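Local coordinates for phosphatidylglycerol lysyltransferase C-terminal domain-containing protein (Bacteroides thetaiotaomicron, PDB 2HQY) that is of unknown function but binds coenzyme A and belongs to an acetyltransferase-like family, consistent with a role in acyl transfer, at residues A121-L126 and E267-I272; N26-F31 and L288-A293; A219-M224 and F231-E236; A131-K136 and I249-A254. All blocks are in the same frame, centred on the assembly; numbering follows the deposited sequence.

Interaction 1: residues A121-L126 and E267-I272. With COA (coenzyme A), chain C.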
loop_
_atom_site.group_PDB
_atom_site.type_symbol
_atom_site.label_atom_id
_atom_site.label_comp_id
_atom_site.label_asym_id
_atom_site.label_seq_id
_atom_site.Cartn_x
_atom_site.Cartn_y
_atom_site.Cartn_z
ATOM N N ALA A 121 14.123 1.651 -19.059
ATOM C CA ALA A 121 14.756 2.932 -19.386
ATOM C C ALA A 121 13.678 4.012 -19.494
ATOM O O ALA A 121 12.571 3.713 -19.933
ATOM C CB ALA A 121 15.532 2.823 -20.705
ATOM N N ASP A 122 14.005 5.242 -19.092
ATOM C CA ASP A 122 13.089 6.384 -19.216
ATOM C C ASP A 122 13.347 7.118 -20.519
ATOM O O ASP A 122 14.501 7.308 -20.937
ATOM C CB ASP A 122 13.280 7.409 -18.101
ATOM C CG ASP A 122 12.724 6.973 -16.766
ATOM O OD1 ASP A 122 11.948 5.990 -16.676
ATOM O OD2 ASP A 122 13.064 7.662 -15.789
ATOM N N TYR A 123 12.264 7.557 -21.140
ATOM C CA TYR A 123 12.333 8.399 -22.318
ATOM C C TYR A 123 12.329 9.869 -21.874
ATOM O O TYR A 123 11.386 10.323 -21.206
ATOM C CB TYR A 123 11.114 8.123 -23.199
ATOM C CG TYR A 123 11.221 6.841 -23.972
ATOM C CD1 TYR A 123 11.570 6.856 -25.325
ATOM C CD2 TYR A 123 10.998 5.607 -23.341
ATOM C CE1 TYR A 123 11.683 5.678 -26.051
ATOM C CE2 TYR A 123 11.102 4.419 -24.041
ATOM C CZ TYR A 123 11.450 4.463 -25.403
ATOM O OH TYR A 123 11.575 3.294 -26.101
ATOM N N ILE A 124 13.376 10.593 -22.256
ATOM C CA ILE A 124 13.546 12.011 -21.911
ATOM C C ILE A 124 13.539 12.874 -23.193
ATOM O O ILE A 124 14.209 12.561 -24.180
ATOM C CB ILE A 124 14.823 12.219 -21.038
ATOM C CG1 ILE A 124 14.652 11.409 -19.729
ATOM C CG2 ILE A 124 15.102 13.729 -20.795
ATOM C CD1 ILE A 124 15.506 11.838 -18.564
ATOM N N TYR A 125 12.722 13.915 -23.169
ATOM C CA TYR A 125 12.491 14.804 -24.307
ATOM C C TYR A 125 12.766 16.248 -23.896
ATOM O O TYR A 125 12.740 16.571 -22.707
ATOM C CB TYR A 125 11.018 14.703 -24.711
ATOM C CG TYR A 125 10.546 13.301 -25.031
ATOM C CD1 TYR A 125 10.611 12.793 -26.338
ATOM C CD2 TYR A 125 10.020 12.491 -24.025
ATOM C CE1 TYR A 125 10.163 11.498 -26.621
ATOM C CE2 TYR A 125 9.588 11.213 -24.282
ATOM C CZ TYR A 125 9.644 10.727 -25.562
ATOM O OH TYR A 125 9.171 9.468 -25.755
ATOM N N LEU A 126 13.041 17.109 -24.870
ATOM C CA LEU A 126 13.104 18.553 -24.622
ATOM C C LEU A 126 11.683 19.073 -24.520
ATOM O O LEU A 126 10.857 18.803 -25.392
ATOM C CB LEU A 126 13.799 19.282 -25.764
ATOM C CG LEU A 126 15.297 18.977 -25.954
ATOM C CD1 LEU A 126 15.874 19.609 -27.227
ATOM C CD2 LEU A 126 16.091 19.392 -24.702
ATOM N N GLU A 267 8.666 8.487 -18.966
ATOM C CA GLU A 267 8.736 7.153 -18.345
ATOM C C GLU A 267 9.067 6.028 -19.337
ATOM O O GLU A 267 9.686 6.270 -20.377
ATOM C CB GLU A 267 7.496 6.876 -17.438
ATOM C CG GLU A 267 7.162 8.128 -16.594
ATOM C CD GLU A 267 6.332 7.868 -15.331
ATOM O OE1 GLU A 267 5.586 6.872 -15.266
ATOM O OE2 GLU A 267 6.452 8.681 -14.378
ATOM N N GLU A 268 8.672 4.804 -19.010
ATOM C CA GLU A 268 9.266 3.621 -19.654
ATOM C C GLU A 268 8.349 2.995 -20.690
ATOM O O GLU A 268 7.144 3.255 -20.686
ATOM C CB GLU A 268 9.600 2.591 -18.578
ATOM C CG GLU A 268 10.468 3.140 -17.476
ATOM C CD GLU A 268 9.778 3.219 -16.150
ATOM O OE1 GLU A 268 8.576 3.604 -16.114
ATOM O OE2 GLU A 268 10.458 2.899 -15.140
ATOM N N ASP A 269 8.909 2.161 -21.575
ATOM C CA ASP A 269 8.070 1.404 -22.506
ATOM C C ASP A 269 7.690 0.009 -22.007
ATOM O O ASP A 269 6.847 -0.652 -22.625
ATOM C CB ASP A 269 8.653 1.355 -23.936
ATOM C CG ASP A 269 10.006 0.648 -24.032
ATOM O OD1 ASP A 269 10.223 -0.400 -23.368
ATOM O OD2 ASP A 269 10.847 1.125 -24.842
ATOM N N LEU A 270 8.316 -0.439 -20.910
ATOM C CA LEU A 270 8.012 -1.747 -20.280
ATOM C C LEU A 270 8.215 -2.940 -21.226
ATOM O O LEU A 270 7.705 -4.058 -20.983
ATOM C CB LEU A 270 6.589 -1.751 -19.673
ATOM C CG LEU A 270 6.305 -0.674 -18.616
ATOM C CD1 LEU A 270 4.911 -0.871 -17.996
ATOM C CD2 LEU A 270 7.396 -0.649 -17.535
ATOM N N GLY A 271 8.984 -2.714 -22.288
ATOM C CA GLY A 271 9.203 -3.751 -23.286
ATOM C C GLY A 271 7.997 -4.041 -24.173
ATOM O O GLY A 271 7.993 -5.045 -24.912
ATOM N N ILE A 272 6.981 -3.172 -24.113
ATOM C CA ILE A 272 5.776 -3.292 -24.940
ATOM C C ILE A 272 6.039 -2.614 -26.287
ATOM O O ILE A 272 6.332 -1.427 -26.342
ATOM C CB ILE A 272 4.537 -2.668 -24.254
ATOM C CG1 ILE A 272 4.267 -3.366 -22.919
ATOM C CG2 ILE A 272 3.317 -2.760 -25.185
ATOM C CD1 ILE A 272 3.414 -2.568 -21.974
HETATM N N1A COA C . 0.732 0.826 -18.204
HETATM C C2A COA C . -0.014 1.762 -18.822
HETATM N N3A COA C . -0.573 1.528 -20.018
HETATM C C4A COA C . -0.398 0.324 -20.635
HETATM C C5A COA C . 0.364 -0.663 -20.020
HETATM C C6A COA C . 0.935 -0.391 -18.768
HETATM N N6A COA C . 1.688 -1.302 -18.102
HETATM N N7A COA C . 0.356 -1.732 -20.859
HETATM C C8A COA C . -0.389 -1.419 -21.948
HETATM N N9A COA C . -0.825 -0.158 -21.817
HETATM C C1B COA C . -1.731 0.582 -22.740
HETATM C C2B COA C . -1.261 1.063 -24.108
HETATM O O2B COA C . -0.707 2.374 -24.025
HETATM C C3B COA C . -2.593 1.119 -24.841
HETATM O O3B COA C . -3.304 2.322 -24.530
HETATM P P3B COA C . -4.404 2.923 -25.545
HETATM O O7A COA C . -3.537 3.562 -26.627
HETATM O O8A COA C . -5.247 3.866 -24.696
HETATM O O9A COA C . -5.202 1.753 -26.077
HETATM C C4B COA C . -3.410 -0.036 -24.285
HETATM O O4B COA C . -2.872 -0.272 -22.979
HETATM C C5B COA C . -3.323 -1.292 -25.161
HETATM O O5B COA C . -2.124 -1.227 -25.950
HETATM P P1A COA C . -1.126 -2.465 -26.281
HETATM O O1A COA C . 0.214 -1.874 -26.665
HETATM O O2A COA C . -1.180 -3.523 -25.187
HETATM O O3A COA C . -1.814 -3.028 -27.632
HETATM O O4A COA C . -3.725 -4.001 -28.978
HETATM O O5A COA C . -3.688 -4.262 -26.370
HETATM O O HOH W 1 11.726 1.899 -21.673
#
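Two acidic side chains run side by side and point the same way: Asp122 OD1 lies 3.8 Å from Glu268 OE2, with the carboxylate planes 72° apart. Lys290 forms salt bridges to both, which probably makes the close pairing of like charges tolerable. One residue on, the backbone N of Tyr123 donates to Glu267 O (3.0 Å), and the same oxygen sits at the edge of the Tyr123 ring. Further along that edge, Tyr123 OH donates to the anti lone pair of Asp269 OD2 over 2.6 Å, ring and carboxylate planes being 60° apart. Asp269 OD2 also meets Arg118 and Arg276 in salt bridges. In this acetyltransferase-clan domain, 267-272 belongs to the loop between strand 263-265 and helix 273-281. Asp269 shapes the loop: with CG between the backbone N and the carbonyl carbon (chi1 63°), its carboxylate is turned so that OD1 accepts from Gly271 N (2.8 Å) while OD2 meets Tyr123 OH, an Asx turn set within a type I' beta turn from Asp269 to Ile272. Beyond, Leu270 CD1 comes within 3.3 Å of coenzyme A N6A, and Ile272 CD1 within 3.4 Å of N7A. A water joins Ala121 O to Asp269 N.

Interaction 2: residues N26-F31 and L288-A293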
loop_
_atom_site.group_PDB
_atom_site.type_symbol
_atom_site.label_atom_id
_atom_site.label_comp_id
_atom_site.label_asym_id
_atom_site.label_seq_id
_atom_site.Cartn_x
_atom_site.Cartn_y
_atom_site.Cartn_z
ATOM N N ASN A 26 15.489 10.458 -13.134
ATOM C CA ASN A 26 14.630 9.294 -13.329
ATOM C C ASN A 26 13.264 9.414 -12.643
ATOM O O ASN A 26 13.144 9.986 -11.531
ATOM C CB ASN A 26 15.343 7.995 -13.027
ATOM C CG ASN A 26 15.643 7.841 -11.598
ATOM O OD1 ASN A 26 16.428 8.602 -11.038
ATOM N ND2 ASN A 26 15.071 6.808 -10.989
ATOM N N CYS A 27 12.244 8.914 -13.335
ATOM C CA CYS A 27 10.856 9.161 -12.949
ATOM C C CYS A 27 10.549 8.539 -11.613
ATOM O O CYS A 27 9.602 8.951 -10.945
ATOM C CB CYS A 27 9.876 8.626 -14.015
ATOM S SG CYS A 27 9.853 6.835 -14.213
ATOM N N ASP A 28 11.334 7.535 -11.215
ATOM C CA ASP A 28 11.073 6.887 -9.920
ATOM C C ASP A 28 11.305 7.819 -8.737
ATOM O O ASP A 28 10.934 7.479 -7.610
ATOM C CB ASP A 28 11.868 5.602 -9.776
ATOM C CG ASP A 28 11.382 4.526 -10.752
ATOM O OD1 ASP A 28 10.155 4.495 -11.044
ATOM O OD2 ASP A 28 12.196 3.729 -11.223
ATOM N N LEU A 29 11.957 8.961 -8.976
ATOM C CA LEU A 29 12.197 9.936 -7.905
ATOM C C LEU A 29 11.133 11.043 -7.805
ATOM O O LEU A 29 11.224 11.934 -6.931
ATOM C CB LEU A 29 13.605 10.551 -8.038
ATOM C CG LEU A 29 14.731 9.590 -7.632
ATOM C CD1 LEU A 29 16.051 10.263 -7.923
ATOM C CD2 LEU A 29 14.647 9.202 -6.179
ATOM N N SER A 30 10.138 11.002 -8.687
ATOM C CA SER A 30 8.964 11.862 -8.507
ATOM C C SER A 30 8.266 11.518 -7.189
ATOM O O SER A 30 8.031 10.335 -6.880
ATOM C CB SER A 30 7.978 11.676 -9.639
ATOM O OG SER A 30 6.713 12.113 -9.193
ATOM N N PHE A 31 7.955 12.543 -6.421
ATOM C CA PHE A 31 7.256 12.353 -5.161
ATOM C C PHE A 31 5.919 11.640 -5.364
ATOM O O PHE A 31 5.575 10.756 -4.579
ATOM C CB PHE A 31 7.055 13.678 -4.417
ATOM C CG PHE A 31 6.377 13.504 -3.093
ATOM C CD1 PHE A 31 7.026 12.805 -2.054
ATOM C CD2 PHE A 31 5.103 14.005 -2.874
ATOM C CE1 PHE A 31 6.411 12.626 -0.815
ATOM C CE2 PHE A 31 4.463 13.844 -1.602
ATOM C CZ PHE A 31 5.110 13.150 -0.589
ATOM N N LEU A 288 17.238 7.037 -20.864
ATOM C CA LEU A 288 17.944 6.993 -19.597
ATOM C C LEU A 288 17.934 5.561 -19.074
ATOM O O LEU A 288 16.947 5.112 -18.529
ATOM C CB LEU A 288 17.275 7.953 -18.597
ATOM C CG LEU A 288 17.950 8.150 -17.231
ATOM C CD1 LEU A 288 19.303 8.885 -17.331
ATOM C CD2 LEU A 288 16.989 8.870 -16.282
ATOM N N GLU A 289 19.028 4.836 -19.267
ATOM C CA GLU A 289 19.119 3.454 -18.783
ATOM C C GLU A 289 19.207 3.399 -17.269
ATOM O O GLU A 289 19.716 4.323 -16.637
ATOM C CB GLU A 289 20.341 2.759 -19.405
ATOM C CG GLU A 289 20.438 3.014 -20.879
ATOM C CD GLU A 289 21.830 2.755 -21.424
ATOM O OE1 GLU A 289 22.841 3.132 -20.765
ATOM O OE2 GLU A 289 21.902 2.167 -22.519
ATOM N N LYS A 290 18.701 2.317 -16.688
ATOM C CA LYS A 290 18.711 2.170 -15.243
ATOM C C LYS A 290 19.324 0.836 -14.905
ATOM O O LYS A 290 18.852 -0.213 -15.376
ATOM C CB LYS A 290 17.308 2.240 -14.677
ATOM C CG LYS A 290 16.583 3.525 -15.024
ATOM C CD LYS A 290 15.188 3.531 -14.431
ATOM C CE LYS A 290 14.438 4.734 -14.933
ATOM N NZ LYS A 290 12.995 4.670 -14.518
ATOM N N TYR A 291 20.396 0.882 -14.128
ATOM C CA TYR A 291 21.075 -0.351 -13.744
ATOM C C TYR A 291 20.620 -0.873 -12.408
ATOM O O TYR A 291 20.206 -0.119 -11.529
ATOM C CB TYR A 291 22.606 -0.185 -13.757
ATOM C CG TYR A 291 23.142 0.028 -15.141
ATOM C CD1 TYR A 291 23.676 -1.036 -15.873
ATOM C CD2 TYR A 291 23.097 1.286 -15.731
ATOM C CE1 TYR A 291 24.152 -0.838 -17.157
ATOM C CE2 TYR A 291 23.557 1.492 -17.003
ATOM C CZ TYR A 291 24.079 0.431 -17.716
ATOM O OH TYR A 291 24.542 0.657 -18.977
ATOM N N MET A 292 20.688 -2.188 -12.267
ATOM C CA MET A 292 20.636 -2.775 -10.946
ATOM C C MET A 292 22.075 -3.127 -10.578
ATOM O O MET A 292 22.801 -3.747 -11.371
ATOM C CB MET A 292 19.705 -3.987 -10.897
ATOM C CG MET A 292 19.714 -4.709 -9.520
ATOM S SD MET A 292 18.372 -5.898 -9.276
ATOM C CE MET A 292 19.087 -7.348 -10.008
ATOM N N ALA A 293 22.488 -2.691 -9.393
ATOM C CA ALA A 293 23.826 -2.952 -8.871
ATOM C C ALA A 293 23.656 -3.861 -7.661
ATOM O O ALA A 293 23.085 -3.451 -6.636
ATOM C CB ALA A 293 24.503 -1.647 -8.475
#
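Lys290 reaches across to the short 3-10 segment 27-29, where its NZ forms a salt bridge with Asp28 OD2 at 3.5 Å, a rather long one; NZ is held more closely by Asp122 OD1, and Glu268 OE2 completes the set. The same NZ lies 3.8 Å from Cys27 SG. Behind the charged end the contact turns apolar: Lys290 CE rests 3.9 Å from Asn26 CB, and Leu288 CD2 meets that same CB at 3.8 Å, so the root of the asparagine side chain is touched by two neighbours from strand 286-295. The lysine spans the distance because its chain is fully extended beyond CG, with chi2 at 180°. On the other side, the 3-10 turn is held by Leu29 N donating to Asn26 O (3.0 Å) and Ser30 N to Cys27 O (3.1 Å). Ser30 then serves as N-cap of helix 31-36. Further out, Asp122 in strand 122-126 ties both segments together: its OD2 accepts from Cys27 N, and its backbone is hydrogen-bonded to Leu288. Strand 286-295 continues past Lys290, where Tyr291 and Ala293 pair with strand 92-96 and Met292 with strand 112-116. Three carboxylates round one ammonium group would be expected to keep it charged and to limit its movement.

Interaction 3: residues A219-M224 and F231-E236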
loop_
_atom_site.group_PDB
_atom_site.type_symbol
_atom_site.label_atom_id
_atom_site.label_comp_id
_atom_site.label_asym_id
_atom_site.label_seq_id
_atom_site.Cartn_x
_atom_site.Cartn_y
_atom_site.Cartn_z
ATOM N N ALA A 219 -9.660 12.603 -22.758
ATOM C CA ALA A 219 -8.269 12.315 -22.367
ATOM C C ALA A 219 -7.943 13.063 -21.087
ATOM O O ALA A 219 -8.564 14.092 -20.815
ATOM C CB ALA A 219 -7.288 12.736 -23.465
ATOM N N PHE A 220 -6.994 12.537 -20.303
ATOM C CA PHE A 220 -6.382 13.338 -19.226
ATOM C C PHE A 220 -4.927 12.922 -19.042
ATOM O O PHE A 220 -4.502 11.839 -19.508
ATOM C CB PHE A 220 -7.183 13.245 -17.911
ATOM C CG PHE A 220 -7.055 11.913 -17.216
ATOM C CD1 PHE A 220 -6.041 11.705 -16.267
ATOM C CD2 PHE A 220 -7.949 10.871 -17.518
ATOM C CE1 PHE A 220 -5.891 10.457 -15.629
ATOM C CE2 PHE A 220 -7.822 9.626 -16.868
ATOM C CZ PHE A 220 -6.770 9.429 -15.927
ATOM N N THR A 221 -4.172 13.770 -18.362
ATOM C CA THR A 221 -2.735 13.537 -18.143
ATOM C C THR A 221 -2.347 14.281 -16.903
ATOM O O THR A 221 -2.976 15.303 -16.592
ATOM C CB THR A 221 -1.894 14.004 -19.388
ATOM O OG1 THR A 221 -0.529 13.614 -19.237
ATOM C CG2 THR A 221 -1.977 15.518 -19.621
ATOM N N PHE A 222 -1.339 13.785 -16.179
ATOM C CA PHE A 222 -0.814 14.525 -15.046
ATOM C C PHE A 222 0.645 14.156 -14.789
ATOM O O PHE A 222 1.169 13.130 -15.318
ATOM C CB PHE A 222 -1.692 14.360 -13.783
ATOM C CG PHE A 222 -1.818 12.953 -13.255
ATOM C CD1 PHE A 222 -0.733 12.334 -12.597
ATOM C CD2 PHE A 222 -3.057 12.307 -13.280
ATOM C CE1 PHE A 222 -0.882 11.050 -12.030
ATOM C CE2 PHE A 222 -3.213 11.026 -12.733
ATOM C CZ PHE A 222 -2.128 10.407 -12.089
ATOM N N GLY A 223 1.306 15.014 -14.018
ATOM C CA GLY A 223 2.695 14.809 -13.653
ATOM C C GLY A 223 3.143 15.888 -12.708
ATOM O O GLY A 223 2.341 16.700 -12.239
ATOM N N MET A 224 4.430 15.865 -12.390
ATOM C CA MET A 224 5.009 16.921 -11.565
ATOM C C MET A 224 6.514 16.937 -11.736
ATOM O O MET A 224 7.078 16.046 -12.367
ATOM C CB MET A 224 4.616 16.731 -10.061
ATOM C CG MET A 224 5.203 15.456 -9.311
ATOM S SD MET A 224 4.657 15.329 -7.575
ATOM C CE MET A 224 5.557 16.714 -6.831
ATOM N N PHE A 231 10.580 17.694 -15.665
ATOM C CA PHE A 231 9.179 17.475 -15.282
ATOM C C PHE A 231 8.805 16.065 -15.734
ATOM O O PHE A 231 9.133 15.677 -16.864
ATOM C CB PHE A 231 8.310 18.504 -15.997
ATOM C CG PHE A 231 6.908 18.597 -15.451
ATOM C CD1 PHE A 231 6.602 19.521 -14.457
ATOM C CD2 PHE A 231 5.911 17.735 -15.900
ATOM C CE1 PHE A 231 5.296 19.625 -13.939
ATOM C CE2 PHE A 231 4.599 17.816 -15.390
ATOM C CZ PHE A 231 4.302 18.763 -14.398
ATOM N N GLY A 232 8.081 15.318 -14.908
ATOM C CA GLY A 232 7.707 13.952 -15.272
ATOM C C GLY A 232 6.230 13.922 -15.614
ATOM O O GLY A 232 5.401 14.438 -14.865
ATOM N N VAL A 233 5.894 13.314 -16.738
ATOM C CA VAL A 233 4.510 13.049 -17.069
ATOM C C VAL A 233 4.235 11.601 -16.651
ATOM O O VAL A 233 4.804 10.667 -17.221
ATOM C CB VAL A 233 4.216 13.274 -18.594
ATOM C CG1 VAL A 233 2.754 12.961 -18.906
ATOM C CG2 VAL A 233 4.533 14.705 -18.964
ATOM N N HIS A 234 3.392 11.419 -15.642
ATOM C CA HIS A 234 3.211 10.080 -15.028
ATOM C C HIS A 234 2.111 9.250 -15.670
ATOM O O HIS A 234 2.173 8.016 -15.669
ATOM C CB HIS A 234 2.969 10.179 -13.507
ATOM C CG HIS A 234 4.028 10.957 -12.785
ATOM N ND1 HIS A 234 5.336 11.006 -13.230
ATOM C CD2 HIS A 234 3.977 11.737 -11.677
ATOM C CE1 HIS A 234 6.034 11.808 -12.439
ATOM N NE2 HIS A 234 5.235 12.252 -11.482
ATOM N N VAL A 235 1.072 9.917 -16.163
ATOM C CA VAL A 235 -0.117 9.231 -16.675
ATOM C C VAL A 235 -0.581 9.999 -17.898
ATOM O O VAL A 235 -0.559 11.239 -17.899
ATOM C CB VAL A 235 -1.282 9.223 -15.581
ATOM C CG1 VAL A 235 -2.640 8.878 -16.155
ATOM C CG2 VAL A 235 -0.954 8.218 -14.403
ATOM N N GLU A 236 -0.989 9.254 -18.923
ATOM C CA GLU A 236 -1.728 9.813 -20.041
ATOM C C GLU A 236 -2.735 8.774 -20.524
ATOM O O GLU A 236 -2.347 7.651 -20.883
ATOM C CB GLU A 236 -0.736 10.194 -21.154
ATOM C CG GLU A 236 -1.276 11.120 -22.215
ATOM C CD GLU A 236 -0.208 11.423 -23.265
ATOM O OE1 GLU A 236 0.303 12.565 -23.280
ATOM O OE2 GLU A 236 0.156 10.493 -24.029
HETATM O O HOH W 2 0.730 14.351 -21.510
#
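A beta hairpin of strands 216-227 and 230-238 holds this contact, and a classic beta bulge interrupts it: His234 and Val235 both lie opposite Phe222. Phe222 O accepts from His234 N in the carbonyl plane (2.8 Å) and only weakly from Val235 N. Val235 O is gripped twice, by Phe222 N at 3.2 Å and by Thr221 OG1 at 2.7 Å. With OG1 anti to the backbone N (chi1 -172°), the threonine turns its hydroxyl onto that carbonyl; a water links it to OE1 of Glu236, whose OE2 is in a salt bridge with Arg266. Val235 CB sits over one face of the Phe222 ring, 3.9 Å from its centroid. Within the acetyltransferase-like domain, Phe220, Phe222 and Val235 are packed against helix 185-199. Past the bulge, Gly223 CA lies over the His234 ring, whose ND1 is hydrogen-bonded to Glu267; the same CA comes close to Gly232 O, leaving little room for a CB. Gly232 N donates to Met224 O over 2.8 Å. The Phe231 ring lays one face against the backbone of Met224, its CZ 3.5 Å from Met224 CA. Trimming Phe231 to an alanine would probably open a gap over the Gly223 and Met224 backbone and deprive Thr207 and Ile257 of a packing partner.

Interaction 4: residues A131-K136 and I249-A254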
loop_
_atom_site.group_PDB
_atom_site.type_symbol
_atom_site.label_atom_id
_atom_site.label_comp_id
_atom_site.label_asym_id
_atom_site.label_seq_id
_atom_site.Cartn_x
_atom_site.Cartn_y
_atom_site.Cartn_z
ATOM N N ALA A 131 6.480 21.014 -26.798
ATOM C CA ALA A 131 5.564 22.184 -26.711
ATOM C C ALA A 131 5.365 22.878 -28.061
ATOM O O ALA A 131 4.373 23.597 -28.263
ATOM C CB ALA A 131 6.086 23.187 -25.676
ATOM N N THR A 132 6.332 22.720 -28.967
ATOM C CA THR A 132 6.278 23.451 -30.252
ATOM C C THR A 132 6.092 22.514 -31.458
ATOM O O THR A 132 5.567 22.925 -32.497
ATOM C CB THR A 132 7.557 24.295 -30.499
ATOM O OG1 THR A 132 8.668 23.412 -30.675
ATOM C CG2 THR A 132 7.847 25.229 -29.354
ATOM N N LEU A 133 6.541 21.270 -31.324
ATOM C CA LEU A 133 6.620 20.304 -32.436
ATOM C C LEU A 133 7.258 20.902 -33.698
ATOM O O LEU A 133 6.830 20.631 -34.812
ATOM C CB LEU A 133 5.257 19.683 -32.736
ATOM C CG LEU A 133 4.599 19.031 -31.514
ATOM C CD1 LEU A 133 3.138 18.706 -31.823
ATOM C CD2 LEU A 133 5.389 17.797 -31.103
ATOM N N LYS A 134 8.297 21.708 -33.515
ATOM C CA LYS A 134 8.937 22.408 -34.642
ATOM C C LYS A 134 9.940 21.498 -35.362
ATOM O O LYS A 134 10.590 20.645 -34.729
ATOM C CB LYS A 134 9.657 23.633 -34.103
ATOM C CG LYS A 134 10.672 23.246 -33.033
ATOM C CD LYS A 134 11.340 24.414 -32.333
ATOM C CE LYS A 134 12.240 23.850 -31.224
ATOM N NZ LYS A 134 13.205 24.850 -30.681
ATOM N N GLY A 135 10.056 21.674 -36.676
ATOM C CA GLY A 135 11.099 21.017 -37.465
ATOM C C GLY A 135 10.656 19.779 -38.223
ATOM O O GLY A 135 9.587 19.234 -37.951
ATOM N N LYS A 136 11.484 19.334 -39.172
ATOM C CA LYS A 136 11.172 18.177 -40.011
ATOM C C LYS A 136 10.809 16.909 -39.230
ATOM O O LYS A 136 9.846 16.216 -39.573
ATOM C CB LYS A 136 12.336 17.880 -40.976
ATOM C CG LYS A 136 11.966 16.878 -42.069
ATOM C CD LYS A 136 13.134 16.549 -43.009
ATOM C CE LYS A 136 13.921 15.360 -42.472
ATOM N NZ LYS A 136 15.076 15.060 -43.316
ATOM N N ILE A 249 -3.505 16.108 -26.249
ATOM C CA ILE A 249 -3.336 16.305 -24.796
ATOM C C ILE A 249 -1.870 16.445 -24.398
ATOM O O ILE A 249 -1.521 17.260 -23.536
ATOM C CB ILE A 249 -4.089 15.281 -23.911
ATOM C CG1 ILE A 249 -4.196 15.874 -22.489
ATOM C CG2 ILE A 249 -3.431 13.873 -23.953
ATOM C CD1 ILE A 249 -5.343 15.435 -21.702
ATOM N N ASN A 250 -1.014 15.673 -25.072
ATOM C CA ASN A 250 0.433 15.766 -24.920
ATOM C C ASN A 250 0.901 17.208 -25.209
ATOM O O ASN A 250 1.545 17.837 -24.370
ATOM C CB ASN A 250 1.062 14.729 -25.874
ATOM C CG ASN A 250 2.585 14.698 -25.834
ATOM O OD1 ASN A 250 3.265 15.701 -25.562
ATOM N ND2 ASN A 250 3.132 13.515 -26.151
ATOM N N TYR A 251 0.532 17.731 -26.390
ATOM C CA TYR A 251 0.850 19.088 -26.809
ATOM C C TYR A 251 0.294 20.165 -25.862
ATOM O O TYR A 251 1.025 21.072 -25.465
ATOM C CB TYR A 251 0.326 19.302 -28.224
ATOM C CG TYR A 251 0.588 20.685 -28.752
ATOM C CD1 TYR A 251 1.840 21.030 -29.248
ATOM C CD2 TYR A 251 -0.411 21.654 -28.719
ATOM C CE1 TYR A 251 2.081 22.316 -29.743
ATOM C CE2 TYR A 251 -0.183 22.955 -29.212
ATOM C CZ TYR A 251 1.065 23.271 -29.703
ATOM O OH TYR A 251 1.275 24.563 -30.181
ATOM N N GLU A 252 -0.988 20.090 -25.507
ATOM C CA GLU A 252 -1.556 21.139 -24.629
ATOM C C GLU A 252 -0.868 21.143 -23.269
ATOM O O GLU A 252 -0.522 22.198 -22.745
ATOM C CB GLU A 252 -3.075 20.962 -24.466
ATOM C CG GLU A 252 -3.874 21.343 -25.743
ATOM C CD GLU A 252 -4.317 22.798 -25.750
ATOM O OE1 GLU A 252 -3.921 23.563 -24.833
ATOM O OE2 GLU A 252 -5.050 23.178 -26.697
ATOM N N PHE A 253 -0.666 19.958 -22.685
ATOM C CA PHE A 253 -0.091 19.921 -21.353
ATOM C C PHE A 253 1.397 20.323 -21.381
ATOM O O PHE A 253 1.847 20.992 -20.454
ATOM C CB PHE A 253 -0.319 18.549 -20.702
ATOM C CG PHE A 253 0.169 18.467 -19.263
ATOM C CD1 PHE A 253 -0.320 19.342 -18.296
ATOM C CD2 PHE A 253 1.109 17.515 -18.897
ATOM C CE1 PHE A 253 0.111 19.265 -16.968
ATOM C CE2 PHE A 253 1.563 17.423 -17.572
ATOM C CZ PHE A 253 1.049 18.300 -16.606
ATOM N N ALA A 254 2.124 19.972 -22.449
ATOM C CA ALA A 254 3.554 20.359 -22.565
ATOM C C ALA A 254 3.661 21.890 -22.470
ATOM O O ALA A 254 4.558 22.437 -21.818
ATOM C CB ALA A 254 4.169 19.824 -23.875
#
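Apolar packing comes first: Leu133 CD1 meets Tyr251 CD1 at 3.7 Å, the leucine and the ring crossing at a slant, while Ala131 CB lies 4.3 Å from Ala254 CB. Ala254 CB also lies 3.9 Å from Ala131 N, so the end of helix 127-132 lies close against helix 245-256. The polar contact is a close approach of ring carbon to carbonyl, with Ala131 O just 3.0 Å from Tyr251 CE1. The ring arrives there because its CG stands anti to the backbone N (chi1 179°). Leu133 leaves the helix with positive phi (47°), and its side chain also packs on Ile145 of helix 139-151, which touches Tyr251 as well. A serine in place of Tyr251 would probably leave Leu133 CD1 and Ile145 without the ring they pack on and open a gap beside Ala131 O. Asn255 ND2 donates to that oxygen and also to Tyr251 O; between 131-136 and 249-254 themselves, the join rests on fitted shape rather than paired charges.

How the interactions relate
From the N terminus, 26-31 opens the widest loop, which interaction 2 closes only at 288-293 near the C-terminal end. Next 121-126 begins the loop shut by interaction 1, then 131-136 the loop shut by interaction 4, and innermost lies the short hairpin of interaction 3. The four nest one within another and none cross. Interactions 1 and 2 meet through neighbouring strands 122-126 and 286-295, with Asp122 and Lys290 at the junction. Glu267 connects interaction 1 to the hairpin by way of His234. Interaction 3 lies against interaction 4 where Ile249 and Phe253 of helix 245-256 pack on strand 216-227. Interactions 2 and 4 stay apart, their centres about 25 Å from each other.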